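Replication protein A (Methanococcus maripaludis, PDB 3E0E) probably binds DNA, presumably single-stranded as in other replication protein A family members, the present chain being one OB-fold domain of the longer protein. Local coordinates at residues K36-S41 / E58-E63. Sequence-based numbering, arbitrary orientation.
Sequences KGQLKS and ELADFE
The methyl group of Ala60 sits between two side chains of strand 37-46, with Ala60 CB 3.7 Å from Gln38 CB and 3.8 Å from Lys40 CB. Residues 58-61 lie in a 3-10 turn, shaped by a hydrogen bond from Asp61 N to Glu58 O, and this turn brings Ala60 up to the strand, where CA of Ala60 and CA of Lys40 are 4.8 Å apart. Gln38 and Lys40 direct their CB atoms to the link between strands 49-56 and 69-78, while the buried Leu39, between them in sequence, lies on the opposite face and touches the side chains of Thr54 and Trp56. Such alternation suits a strand of an OB-fold beta-barrel. The carbonyl of Ala60 then accepts a hydrogen bond from the ammonium group of Lys40, with NZ 3.1 Å from Ala60 O but 48° out of the carbonyl plane. Lys40 gets there by folding over that oxygen: its chain bends at chi2, chi3 and chi4, and CG passes 3.4 Å from Ala60 O. Asp61 follows, its side chain crossing that of Gln38 at about a right angle, with the carboxylate and amide planes 70° apart. The stronger polar partner of Asp61 is Lys26 of strand 12-29, which forms a salt bridge with OD2. At Phe62, where the 3-10 turn has given way to loop, Lys40 NZ donates a second hydrogen bond, to Phe62 O at 3.1 Å and a C=O...N angle of 152°, a straighter approach than at Ala60, and so bridges carbonyls two residues apart. The Phe62 ring leads off from the strand to touch Ile90 and Ile92 of strand 89-92.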
loop_
_atom_site.group_PDB
_atom_site.type_symbol
_atom_site.label_atom_id
_atom_site.label_comp_id
_atom_site.label_asym_id
_atom_site.label_seq_id
_atom_site.Cartn_x
_atom_site.Cartn_y
_atom_site.Cartn_z
ATOM N N LYS A 36 12.233 -17.825 -0.894
ATOM C CA LYS A 36 12.539 -16.598 -0.181
ATOM C C LYS A 36 11.462 -15.545 -0.371
ATOM O O LYS A 36 11.091 -15.225 -1.500
ATOM N N GLY A 37 10.955 -15.006 0.735
ATOM C CA GLY A 37 9.921 -13.989 0.648
ATOM C C GLY A 37 10.107 -12.866 1.651
ATOM O O GLY A 37 10.857 -13.000 2.616
ATOM N N GLN A 38 9.425 -11.749 1.411
ATOM C CA GLN A 38 9.492 -10.587 2.294
ATOM C C GLN A 38 8.138 -9.908 2.352
ATOM O O GLN A 38 7.323 -10.055 1.448
ATOM C CB GLN A 38 10.477 -9.539 1.775
ATOM C CG GLN A 38 11.882 -9.997 1.542
ATOM C CD GLN A 38 12.804 -8.823 1.310
ATOM O OE1 GLN A 38 12.596 -8.013 0.396
ATOM N NE2 GLN A 38 13.827 -8.714 2.139
ATOM N N LEU A 39 7.919 -9.151 3.421
ATOM C CA LEU A 39 6.682 -8.398 3.602
ATOM C C LEU A 39 6.977 -7.086 4.304
ATOM O O LEU A 39 7.701 -7.053 5.295
ATOM C CB LEU A 39 5.661 -9.185 4.444
ATOM C CG LEU A 39 4.387 -8.465 4.935
ATOM C CD1 LEU A 39 4.725 -7.513 6.071
ATOM C CD2 LEU A 39 3.704 -7.738 3.789
ATOM N N LYS A 40 6.406 -6.006 3.788
ATOM C CA LYS A 40 6.551 -4.696 4.403
ATOM C C LYS A 40 5.135 -4.133 4.392
ATOM O O LYS A 40 4.546 -3.955 3.326
ATOM C CB LYS A 40 7.481 -3.799 3.578
ATOM C CG LYS A 40 8.496 -3.005 4.403
ATOM C CD LYS A 40 8.293 -1.498 4.298
ATOM C CE LYS A 40 8.614 -0.948 2.911
ATOM N NZ LYS A 40 10.024 -0.454 2.784
ATOM N N SER A 41 4.572 -3.895 5.572
ATOM C CA SER A 41 3.227 -3.347 5.659
ATOM C C SER A 41 3.240 -1.825 5.736
ATOM O O SER A 41 4.134 -1.225 6.333
ATOM C CB SER A 41 2.496 -3.904 6.884
ATOM O OG SER A 41 2.370 -5.313 6.807
ATOM N N GLU A 58 10.369 -8.203 -3.480
ATOM C CA GLU A 58 11.195 -7.040 -3.809
ATOM C C GLU A 58 10.571 -5.685 -3.468
ATOM O O GLU A 58 11.279 -4.752 -3.098
ATOM C CB GLU A 58 11.597 -7.047 -5.288
ATOM C CG GLU A 58 10.440 -7.065 -6.258
ATOM C CD GLU A 58 10.206 -8.441 -6.836
ATOM O OE1 GLU A 58 10.329 -8.590 -8.071
ATOM O OE2 GLU A 58 9.906 -9.373 -6.060
ATOM N N LEU A 59 9.255 -5.555 -3.590
ATOM C CA LEU A 59 8.644 -4.275 -3.264
ATOM C C LEU A 59 8.749 -3.969 -1.774
ATOM O O LEU A 59 8.502 -2.846 -1.347
ATOM C CB LEU A 59 7.182 -4.244 -3.711
ATOM C CG LEU A 59 6.992 -4.164 -5.227
ATOM C CD1 LEU A 59 5.512 -4.040 -5.542
ATOM C CD2 LEU A 59 7.752 -2.965 -5.780
ATOM N N ALA A 60 9.116 -4.966 -0.975
ATOM C CA ALA A 60 9.252 -4.738 0.455
ATOM C C ALA A 60 10.468 -3.856 0.716
ATOM O O ALA A 60 10.632 -3.320 1.809
ATOM C CB ALA A 60 9.391 -6.065 1.196
ATOM N N ASP A 61 11.326 -3.716 -0.291
ATOM C CA ASP A 61 12.514 -2.883 -0.159
ATOM C C ASP A 61 12.355 -1.543 -0.866
ATOM O O ASP A 61 13.303 -0.760 -0.955
ATOM C CB ASP A 61 13.741 -3.625 -0.691
ATOM C CG ASP A 61 14.286 -4.624 0.310
ATOM O OD1 ASP A 61 14.733 -5.711 -0.108
ATOM O OD2 ASP A 61 14.271 -4.317 1.524
ATOM N N PHE A 62 11.151 -1.279 -1.365
ATOM C CA PHE A 62 10.875 -0.015 -2.039
ATOM C C PHE A 62 11.078 1.127 -1.040
ATOM O O PHE A 62 10.601 1.058 0.093
ATOM C CB PHE A 62 9.436 0.003 -2.550
ATOM C CG PHE A 62 9.105 1.214 -3.366
ATOM C CD1 PHE A 62 9.476 1.289 -4.701
ATOM C CD2 PHE A 62 8.432 2.285 -2.795
ATOM C CE1 PHE A 62 9.177 2.422 -5.461
ATOM C CE2 PHE A 62 8.131 3.416 -3.540
ATOM C CZ PHE A 62 8.503 3.485 -4.874
ATOM N N GLU A 63 11.783 2.174 -1.459
ATOM C CA GLU A 63 12.037 3.303 -0.574
ATOM C C GLU A 63 10.796 4.171 -0.389
ATOM O O GLU A 63 10.450 4.977 -1.249
ATOM C CB GLU A 63 13.200 4.152 -1.107
ATOM C CG GLU A 63 13.008 4.662 -2.526
ATOM C CD GLU A 63 14.119 5.596 -2.978
ATOM O OE1 GLU A 63 15.281 5.144 -3.080
ATOM O OE2 GLU A 63 13.827 6.786 -3.228
#